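Side-chain contacts in putative polyphosphate kinase 2 family protein (Arthrobacter aurescens, PDB 3RHF), which probably transfers phosphate between inorganic polyphosphate and nucleotides: residues 26-31 with 230-235; 119-124 with 160-165; 127-132 with 136-141. All coordinates share one frame; numbering follows the deposited sequence.

Contact 1 (26-31 with 230-235); sequences FSLAGV and VAFEKT
F26 and L28 lay an N-terminal loop against F232, near the C-terminal end of helix 221-235, at the margin of a three-layer alpha/beta/alpha sandwich where strand 242-246 is the outermost strand of the sheet on this side. The touch between the two aromatic rings is light: CE1 of F26 lies 4.1 Å from CD2 of F232. The two rings meet at a slant. F26 reaches the helix because its CG is anti to the backbone N (chi1 -168°), while its CB already points toward the helix. L28 adds a second apolar point, its CD1 coming to 4.4 Å from CE2 of F232, at the edge of that ring and near its plane. The intervening S27 turns away; an exposed position suits its hydroxyl, which receives a weak bond from the amide of G30 where the loop curls back.

F232 is the buried member of the trio. Its ring also meets that of W242 and rests on M185 of the central strand layer, while F26, L28 and F232 all touch V244 of strand 242-246. A large apolar ring suits this position because it can touch M185 and V244 of the sheet and still reach L28 with its edge.

No hydrogen bond or ion pair crosses between the segments. With carbon against carbon alone, the attraction is dispersive and hydrophobic, without direction; this light apolar contact fixes no exact register, and the loop gains further hold from the strands beneath it.

Contact 2 (119-124 with 160-165); sequences HDFLWR and LERRYA
F121 and R163 form the greater part of this contact, which packs the turn leading into helix 123-126 against helix 157-176. The phenylalanine ring is sandwiched: CG of L122 covers one face, and the aliphatic stem of R163 lies over the opposite one. CG of R163 comes to 3.6 Å from CE2 of F121, and the CH-pi contact of CD, 15° off the ring normal, sits 4.3 Å from the ring centroid. Because the R163 chain is extended from CG to NE, its guanidinium runs on past the ring, where any cation-pi attraction is at most weak; its charge goes to E159 and its NH1 to the carbonyl of D145. Thus arginine serves here as both a greasy rod and a charged tip.

R162, bent at chi3, brings NH1 to OD1 of D120 in a salt bridge of 2.7 Å, on the syn side but 35° out of the carboxylate plane; its NH2 pairs with E159. D120 opens a type I turn, and its OD2 accepts from the amide of L122 at 3.2 Å, an Asx turn that caps the approach to the helix. With an alanine at D120, R162 would probably lose one of its two carboxylate partners and the L122 amide its capping acceptor. A water accepts from the backbone N of F121 at 3.1 Å and, weakly, from NH2 of R162.

Contact 3 (127-132 with 136-141); sequences KQVPAA and GVFDRS
P130 and G136 press together where the loop 127-132 doubles back beside strand 135-139, and this end of the contact is the tight one. CB of P130 stands 3.7 Å from the backbone N of G136, and the two CA atoms are only 4.9 Å apart. A side-chain carbon on G136 would fall 2.9 Å from CB of P130, a clash, which is why a residue with none suits the place; the rigid ring of P130, itself buried, packs against the bare backbone of G136 and also rests on L77 and Q105.

F138 extends the close fit. The rim of its ring meets the backbone of the loop: CE1 lies 3.7 Å from the carbonyl O of Q128, which sits in the ring plane, where the slightly positive ring hydrogens would suit an oxygen. CB of Q128 approaches the same CE1 at 3.8 Å. With CG anti to the carbonyl carbon (chi1 -76°), the ring of F138 comes nearer the loop than the direction of its CB alone would bring it, and it meets the ring of F109 edge to face.

The strand belongs to a parallel sheet of order 2-3-1-4-5, the topology of P-loop kinases. It runs between strands 75-82 and 104-108, and D139, R140 and S141 at its end are consistent with the Walker B region of the family. There R140 pairs with D84.

Packing slackens toward the partly exposed side. CG1 of V129 comes no nearer than 4.4 Å to CZ of F138, because CB of the valine points away from the strand; the side chain rests on F170 and L174 of helix 157-176. Q128, bent at chi2, leads its amide away from F138, and OE1 makes a weak hydrogen bond with T107.

Overall arrangement
From the N terminus the chain first supplies residues 26-31, which pair with 230-235 to close the widest loop, contact 1, around four of the five strands of the parallel sheet. Inside it contact 2 closes a shorter loop between 119-124 and 160-165, and within that contact 3 closes the shortest, joining 127-132 to 136-141: the three are nested, and none cross. Contact 1 ties the N-terminal loop to helix 221-235, contact 2 joins the start of helix 123-126 to helix 157-176, and contact 3 seats the following loop on strand 135-139. Contacts 1 and 2 touch where V230 and K234 pack on Y164; contacts 1 and 3 stay about 9 Å apart at their nearest atoms.

Contact 1 (26-31 with 230-235)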
loop_
_atom_site.group_PDB
_atom_site.type_symbol
_atom_site.label_atom_id
_atom_site.label_comp_id
_atom_site.label_asym_id
_atom_site.label_seq_id
_atom_site.Cartn_x
_atom_site.Cartn_y
_atom_site.Cartn_z
ATOM N N PHE A 26 -6.584 -22.316 -26.442
ATOM C CA PHE A 26 -5.293 -21.940 -25.834
ATOM C C PHE A 26 -4.283 -23.044 -25.695
ATOM O O PHE A 26 -4.625 -24.145 -25.232
ATOM C CB PHE A 26 -5.475 -21.344 -24.415
ATOM C CG PHE A 26 -4.216 -20.668 -23.859
ATOM C CD1 PHE A 26 -3.414 -21.305 -22.913
ATOM C CD2 PHE A 26 -3.828 -19.409 -24.307
ATOM C CE1 PHE A 26 -2.250 -20.686 -22.417
ATOM C CE2 PHE A 26 -2.686 -18.779 -23.807
ATOM C CZ PHE A 26 -1.901 -19.412 -22.857
ATOM N N SER A 27 -3.035 -22.695 -26.029
ATOM C CA SER A 27 -1.881 -23.449 -25.578
ATOM C C SER A 27 -0.730 -22.540 -25.103
ATOM O O SER A 27 -0.387 -21.548 -25.752
ATOM C CB SER A 27 -1.407 -24.406 -26.685
ATOM O OG SER A 27 -0.529 -23.770 -27.589
ATOM N N LEU A 28 -0.124 -22.907 -23.981
ATOM C CA LEU A 28 0.900 -22.077 -23.356
ATOM C C LEU A 28 2.244 -22.065 -24.128
ATOM O O LEU A 28 3.088 -21.166 -23.926
ATOM C CB LEU A 28 1.084 -22.492 -21.892
ATOM C CG LEU A 28 2.110 -21.726 -21.033
ATOM C CD1 LEU A 28 1.727 -20.254 -20.873
ATOM C CD2 LEU A 28 2.324 -22.400 -19.663
ATOM N N ALA A 29 2.427 -23.025 -25.035
ATOM C CA ALA A 29 3.628 -23.042 -25.883
ATOM C C ALA A 29 3.504 -22.065 -27.053
ATOM O O ALA A 29 4.507 -21.553 -27.522
ATOM C CB ALA A 29 3.930 -24.460 -26.392
ATOM N N GLY A 30 2.284 -21.798 -27.524
ATOM C CA GLY A 30 2.048 -20.734 -28.530
ATOM C C GLY A 30 2.342 -19.316 -28.012
ATOM O O GLY A 30 2.469 -18.386 -28.798
ATOM N N VAL A 31 2.468 -19.143 -26.692
ATOM C CA VAL A 31 2.764 -17.832 -26.115
ATOM C C VAL A 31 4.254 -17.500 -26.213
ATOM O O VAL A 31 5.094 -18.290 -25.810
ATOM C CB VAL A 31 2.311 -17.713 -24.613
ATOM C CG1 VAL A 31 2.564 -16.300 -24.093
ATOM C CG2 VAL A 31 0.853 -18.103 -24.467
ATOM N N VAL A 230 -2.277 -27.137 -17.381
ATOM C CA VAL A 230 -3.403 -27.972 -16.965
ATOM C C VAL A 230 -4.378 -27.159 -16.125
ATOM O O VAL A 230 -5.582 -27.111 -16.438
ATOM C CB VAL A 230 -2.959 -29.234 -16.230
ATOM C CG1 VAL A 230 -4.192 -29.986 -15.633
ATOM C CG2 VAL A 230 -2.173 -30.119 -17.198
ATOM N N ALA A 231 -3.850 -26.502 -15.100
ATOM C CA ALA A 231 -4.600 -25.508 -14.306
ATOM C C ALA A 231 -5.449 -24.583 -15.166
ATOM O O ALA A 231 -6.601 -24.328 -14.819
ATOM C CB ALA A 231 -3.643 -24.664 -13.425
ATOM N N PHE A 232 -4.898 -24.087 -16.278
ATOM C CA PHE A 232 -5.685 -23.213 -17.168
ATOM C C PHE A 232 -6.769 -23.975 -17.921
ATOM O O PHE A 232 -7.848 -23.437 -18.120
ATOM C CB PHE A 232 -4.866 -22.445 -18.231
ATOM C CG PHE A 232 -3.717 -21.616 -17.695
ATOM C CD1 PHE A 232 -3.788 -20.973 -16.495
ATOM C CD2 PHE A 232 -2.565 -21.487 -18.441
ATOM C CE1 PHE A 232 -2.725 -20.238 -16.035
ATOM C CE2 PHE A 232 -1.514 -20.770 -17.993
ATOM C CZ PHE A 232 -1.596 -20.151 -16.762
ATOM N N GLU A 233 -6.510 -25.201 -18.360
ATOM C CA GLU A 233 -7.570 -25.976 -19.019
ATOM C C GLU A 233 -8.677 -26.229 -18.028
ATOM O O GLU A 233 -9.813 -26.335 -18.402
ATOM C CB GLU A 233 -7.067 -27.341 -19.550
ATOM C CG GLU A 233 -6.168 -27.249 -20.835
ATOM C CD GLU A 233 -5.482 -28.598 -21.224
ATOM O OE1 GLU A 233 -6.069 -29.650 -20.826
ATOM O OE2 GLU A 233 -4.393 -28.584 -21.905
ATOM N N LYS A 234 -8.332 -26.366 -16.757
ATOM C CA LYS A 234 -9.308 -26.768 -15.747
ATOM C C LYS A 234 -10.089 -25.587 -15.173
ATOM O O LYS A 234 -11.253 -25.768 -14.849
ATOM C CB LYS A 234 -8.616 -27.539 -14.612
ATOM C CG LYS A 234 -7.876 -28.844 -15.067
ATOM C CD LYS A 234 -8.784 -30.092 -15.006
ATOM C CE LYS A 234 -8.236 -31.289 -15.782
ATOM N NZ LYS A 234 -9.381 -32.034 -16.387
ATOM N N THR A 235 -9.465 -24.394 -15.076
ATOM C CA THR A 235 -9.979 -23.287 -14.245
ATOM C C THR A 235 -10.159 -21.927 -14.925
ATOM O O THR A 235 -10.554 -20.953 -14.255
ATOM C CB THR A 235 -9.103 -23.066 -12.990
ATOM O OG1 THR A 235 -7.784 -22.616 -13.363
ATOM C CG2 THR A 235 -9.001 -24.340 -12.185
#

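Contact 2 (119-124 with 160-165)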
loop_
_atom_site.group_PDB
_atom_site.type_symbol
_atom_site.label_atom_id
_atom_site.label_comp_id
_atom_site.label_asym_id
_atom_site.label_seq_id
_atom_site.Cartn_x
_atom_site.Cartn_y
_atom_site.Cartn_z
ATOM N N HIS A 119 -6.502 -27.164 7.812
ATOM C CA HIS A 119 -7.769 -26.871 7.145
ATOM C C HIS A 119 -7.713 -27.254 5.677
ATOM O O HIS A 119 -6.649 -27.481 5.130
ATOM C CB HIS A 119 -8.101 -25.398 7.190
ATOM C CG HIS A 119 -8.517 -24.914 8.530
ATOM N ND1 HIS A 119 -9.834 -24.893 8.934
ATOM C CD2 HIS A 119 -7.793 -24.401 9.554
ATOM C CE1 HIS A 119 -9.899 -24.391 10.156
ATOM N NE2 HIS A 119 -8.673 -24.096 10.560
ATOM N N ASP A 120 -8.888 -27.282 5.050
ATOM C CA ASP A 120 -9.001 -27.353 3.613
ATOM C C ASP A 120 -8.227 -26.180 3.011
ATOM O O ASP A 120 -8.089 -25.151 3.637
ATOM C CB ASP A 120 -10.446 -27.252 3.199
ATOM C CG ASP A 120 -10.589 -27.243 1.724
ATOM O OD1 ASP A 120 -10.330 -28.324 1.150
ATOM O OD2 ASP A 120 -10.915 -26.182 1.133
ATOM N N PHE A 121 -7.718 -26.359 1.794
ATOM C CA PHE A 121 -6.734 -25.440 1.234
ATOM C C PHE A 121 -7.310 -24.069 0.957
ATOM O O PHE A 121 -6.579 -23.111 1.035
ATOM C CB PHE A 121 -6.080 -26.022 -0.003
ATOM C CG PHE A 121 -6.917 -25.946 -1.233
ATOM C CD1 PHE A 121 -6.649 -25.014 -2.206
ATOM C CD2 PHE A 121 -7.971 -26.819 -1.436
ATOM C CE1 PHE A 121 -7.441 -24.952 -3.360
ATOM C CE2 PHE A 121 -8.743 -26.765 -2.566
ATOM C CZ PHE A 121 -8.484 -25.835 -3.538
ATOM N N LEU A 122 -8.615 -23.975 0.698
ATOM C CA LEU A 122 -9.307 -22.681 0.565
ATOM C C LEU A 122 -9.608 -21.900 1.847
ATOM O O LEU A 122 -10.002 -20.739 1.776
ATOM C CB LEU A 122 -10.605 -22.852 -0.201
ATOM C CG LEU A 122 -10.388 -23.371 -1.613
ATOM C CD1 LEU A 122 -11.776 -23.620 -2.201
ATOM C CD2 LEU A 122 -9.546 -22.386 -2.467
ATOM N N TRP A 123 -9.432 -22.485 3.009
ATOM C CA TRP A 123 -9.847 -21.788 4.210
ATOM C C TRP A 123 -9.044 -20.495 4.318
ATOM O O TRP A 123 -9.609 -19.425 4.490
ATOM C CB TRP A 123 -9.656 -22.674 5.425
ATOM C CG TRP A 123 -9.919 -22.055 6.769
ATOM C CD1 TRP A 123 -11.139 -21.877 7.358
ATOM C CD2 TRP A 123 -8.949 -21.607 7.721
ATOM N NE1 TRP A 123 -10.981 -21.283 8.603
ATOM C CE2 TRP A 123 -9.648 -21.120 8.842
ATOM C CE3 TRP A 123 -7.558 -21.544 7.721
ATOM C CZ2 TRP A 123 -9.010 -20.631 9.960
ATOM C CZ3 TRP A 123 -6.914 -21.038 8.834
ATOM C CH2 TRP A 123 -7.641 -20.580 9.937
ATOM N N ARG A 124 -7.720 -20.565 4.156
ATOM C CA ARG A 124 -6.899 -19.365 4.333
ATOM C C ARG A 124 -7.119 -18.322 3.261
ATOM O O ARG A 124 -6.899 -17.147 3.497
ATOM C CB ARG A 124 -5.430 -19.723 4.429
ATOM C CG ARG A 124 -4.837 -20.312 3.160
ATOM C CD ARG A 124 -3.379 -20.526 3.369
ATOM N NE ARG A 124 -2.628 -20.806 2.160
ATOM C CZ ARG A 124 -1.329 -20.508 2.023
ATOM N NH1 ARG A 124 -0.625 -19.891 3.007
ATOM N NH2 ARG A 124 -0.725 -20.782 0.882
ATOM N N LEU A 160 -6.025 -33.364 -6.793
ATOM C CA LEU A 160 -5.874 -32.306 -7.756
ATOM C C LEU A 160 -7.185 -32.038 -8.470
ATOM O O LEU A 160 -7.657 -30.909 -8.533
ATOM C CB LEU A 160 -4.800 -32.663 -8.767
ATOM C CG LEU A 160 -3.365 -32.705 -8.231
ATOM C CD1 LEU A 160 -2.420 -33.138 -9.349
ATOM C CD2 LEU A 160 -2.957 -31.333 -7.633
ATOM N N GLU A 161 -7.797 -33.080 -8.995
ATOM C CA GLU A 161 -9.070 -32.917 -9.670
ATOM C C GLU A 161 -10.108 -32.247 -8.757
ATOM O O GLU A 161 -10.801 -31.331 -9.194
ATOM C CB GLU A 161 -9.597 -34.266 -10.166
ATOM C CG GLU A 161 -10.521 -34.141 -11.380
ATOM C CD GLU A 161 -9.812 -33.569 -12.602
ATOM O OE1 GLU A 161 -8.606 -33.873 -12.823
ATOM O OE2 GLU A 161 -10.477 -32.801 -13.333
ATOM N N ARG A 162 -10.215 -32.682 -7.504
ATOM C CA ARG A 162 -11.175 -32.065 -6.614
ATOM C C ARG A 162 -10.803 -30.603 -6.339
ATOM O O ARG A 162 -11.670 -29.747 -6.170
ATOM C CB ARG A 162 -11.384 -32.853 -5.293
ATOM C CG ARG A 162 -10.539 -32.362 -4.071
ATOM C CD ARG A 162 -11.085 -32.799 -2.671
ATOM N NE ARG A 162 -11.670 -31.659 -1.946
ATOM C CZ ARG A 162 -10.982 -30.701 -1.318
ATOM N NH1 ARG A 162 -11.655 -29.720 -0.727
ATOM N NH2 ARG A 162 -9.644 -30.703 -1.280
ATOM N N ARG A 163 -9.520 -30.306 -6.305
ATOM C CA ARG A 163 -9.095 -28.948 -6.056
ATOM C C ARG A 163 -9.453 -28.011 -7.181
ATOM O O ARG A 163 -9.881 -26.889 -6.945
ATOM C CB ARG A 163 -7.637 -28.917 -5.818
ATOM C CG ARG A 163 -7.352 -29.435 -4.486
ATOM C CD ARG A 163 -5.918 -29.294 -4.242
ATOM N NE ARG A 163 -5.569 -29.913 -2.991
ATOM C CZ ARG A 163 -4.350 -29.900 -2.484
ATOM N NH1 ARG A 163 -3.373 -29.293 -3.130
ATOM N NH2 ARG A 163 -4.120 -30.487 -1.318
ATOM N N TYR A 164 -9.322 -28.491 -8.400
ATOM C CA TYR A 164 -9.729 -27.717 -9.546
ATOM C C TYR A 164 -11.211 -27.374 -9.458
ATOM O O TYR A 164 -11.613 -26.227 -9.743
ATOM C CB TYR A 164 -9.488 -28.494 -10.840
ATOM C CG TYR A 164 -8.055 -28.718 -11.178
ATOM C CD1 TYR A 164 -7.102 -27.704 -11.033
ATOM C CD2 TYR A 164 -7.643 -29.925 -11.687
ATOM C CE1 TYR A 164 -5.758 -27.938 -11.381
ATOM C CE2 TYR A 164 -6.330 -30.173 -12.030
ATOM C CZ TYR A 164 -5.397 -29.201 -11.881
ATOM O OH TYR A 164 -4.117 -29.472 -12.233
ATOM N N ALA A 165 -12.021 -28.368 -9.108
ATOM C CA ALA A 165 -13.454 -28.159 -9.026
ATOM C C ALA A 165 -13.768 -27.234 -7.850
ATOM O O ALA A 165 -14.660 -26.410 -7.963
ATOM C CB ALA A 165 -14.240 -29.491 -8.936
HETATM O O HOH W 1 -7.329 -29.257 0.846
#

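Contact 3 (127-132 with 136-141)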
loop_
_atom_site.group_PDB
_atom_site.type_symbol
_atom_site.label_atom_id
_atom_site.label_comp_id
_atom_site.label_asym_id
_atom_site.label_seq_id
_atom_site.Cartn_x
_atom_site.Cartn_y
_atom_site.Cartn_z
ATOM N N LYS A 127 -10.585 -16.358 3.931
ATOM C CA LYS A 127 -10.439 -15.336 4.922
ATOM C C LYS A 127 -10.073 -14.003 4.314
ATOM O O LYS A 127 -10.433 -13.000 4.860
ATOM C CB LYS A 127 -9.366 -15.667 5.936
ATOM C CG LYS A 127 -9.600 -16.952 6.624
ATOM C CD LYS A 127 -9.111 -16.927 8.091
ATOM C CE LYS A 127 -7.633 -16.568 8.282
ATOM N NZ LYS A 127 -7.233 -17.003 9.672
ATOM N N GLN A 128 -9.319 -14.000 3.218
ATOM C CA GLN A 128 -8.699 -12.769 2.724
ATOM C C GLN A 128 -9.402 -12.131 1.552
ATOM O O GLN A 128 -8.938 -11.155 1.102
ATOM C CB GLN A 128 -7.237 -13.022 2.320
ATOM C CG GLN A 128 -6.441 -13.741 3.391
ATOM C CD GLN A 128 -6.278 -12.913 4.661
ATOM O OE1 GLN A 128 -6.032 -11.704 4.602
ATOM N NE2 GLN A 128 -6.398 -13.569 5.821
ATOM N N VAL A 129 -10.526 -12.664 1.077
ATOM C CA VAL A 129 -11.222 -12.101 -0.046
ATOM C C VAL A 129 -11.658 -10.665 0.224
ATOM O O VAL A 129 -11.958 -10.309 1.342
ATOM C CB VAL A 129 -12.410 -12.974 -0.431
ATOM C CG1 VAL A 129 -11.941 -14.358 -0.752
ATOM C CG2 VAL A 129 -13.492 -13.034 0.704
ATOM N N PRO A 130 -11.651 -9.805 -0.799
ATOM C CA PRO A 130 -11.853 -8.418 -0.469
ATOM C C PRO A 130 -13.312 -8.135 -0.028
ATOM O O PRO A 130 -14.248 -8.857 -0.403
ATOM C CB PRO A 130 -11.494 -7.700 -1.740
ATOM C CG PRO A 130 -11.871 -8.664 -2.817
ATOM C CD PRO A 130 -11.613 -10.031 -2.251
ATOM N N ALA A 131 -13.466 -7.122 0.810
ATOM C CA ALA A 131 -14.783 -6.698 1.237
ATOM C C ALA A 131 -15.392 -5.798 0.129
ATOM O O ALA A 131 -14.675 -5.337 -0.772
ATOM C CB ALA A 131 -14.669 -5.923 2.590
ATOM N N ALA A 132 -16.708 -5.579 0.217
ATOM C CA ALA A 132 -17.426 -4.575 -0.602
ATOM C C ALA A 132 -16.643 -3.274 -0.782
ATOM O O ALA A 132 -16.132 -2.709 0.155
ATOM C CB ALA A 132 -18.785 -4.252 -0.009
ATOM N N GLY A 136 -8.942 -6.205 -3.930
ATOM C CA GLY A 136 -8.082 -7.193 -3.277
ATOM C C GLY A 136 -6.977 -7.616 -4.214
ATOM O O GLY A 136 -7.217 -7.821 -5.438
ATOM N N VAL A 137 -5.761 -7.733 -3.676
ATOM C CA VAL A 137 -4.655 -8.258 -4.472
ATOM C C VAL A 137 -4.053 -9.462 -3.795
ATOM O O VAL A 137 -3.604 -9.386 -2.643
ATOM C CB VAL A 137 -3.590 -7.192 -4.772
ATOM C CG1 VAL A 137 -2.368 -7.858 -5.442
ATOM C CG2 VAL A 137 -4.182 -6.054 -5.632
ATOM N N PHE A 138 -4.063 -10.573 -4.539
ATOM C CA PHE A 138 -3.414 -11.834 -4.150
ATOM C C PHE A 138 -2.084 -12.034 -4.926
ATOM O O PHE A 138 -2.078 -12.383 -6.128
ATOM C CB PHE A 138 -4.322 -13.045 -4.437
ATOM C CG PHE A 138 -5.484 -13.256 -3.460
ATOM C CD1 PHE A 138 -5.706 -12.435 -2.360
ATOM C CD2 PHE A 138 -6.350 -14.325 -3.668
ATOM C CE1 PHE A 138 -6.805 -12.675 -1.468
ATOM C CE2 PHE A 138 -7.445 -14.553 -2.825
ATOM C CZ PHE A 138 -7.673 -13.727 -1.721
ATOM N N ASP A 139 -0.977 -11.757 -4.226
ATOM C CA ASP A 139 0.351 -12.197 -4.650
ATOM C C ASP A 139 0.548 -13.673 -4.234
ATOM O O ASP A 139 0.782 -13.985 -3.069
ATOM C CB ASP A 139 1.442 -11.280 -4.079
ATOM C CG ASP A 139 2.848 -11.657 -4.522
ATOM O OD1 ASP A 139 2.991 -12.733 -5.098
ATOM O OD2 ASP A 139 3.820 -10.886 -4.297
ATOM N N ARG A 140 0.478 -14.540 -5.251
ATOM C CA ARG A 140 0.191 -15.967 -5.122
ATOM C C ARG A 140 -1.218 -16.150 -4.565
ATOM O O ARG A 140 -1.800 -15.200 -4.065
ATOM C CB ARG A 140 1.225 -16.698 -4.277
ATOM C CG ARG A 140 2.623 -16.591 -4.796
ATOM C CD ARG A 140 3.545 -17.252 -3.803
ATOM N NE ARG A 140 4.926 -17.254 -4.242
ATOM C CZ ARG A 140 5.807 -16.278 -4.029
ATOM N NH1 ARG A 140 7.042 -16.431 -4.500
ATOM N NH2 ARG A 140 5.482 -15.158 -3.367
ATOM N N SER A 141 -1.757 -17.351 -4.704
ATOM C CA SER A 141 -3.163 -17.583 -4.475
ATOM C C SER A 141 -3.523 -19.046 -4.158
ATOM O O SER A 141 -2.678 -19.852 -3.718
ATOM C CB SER A 141 -3.917 -17.157 -5.710
ATOM O OG SER A 141 -3.817 -18.174 -6.673
#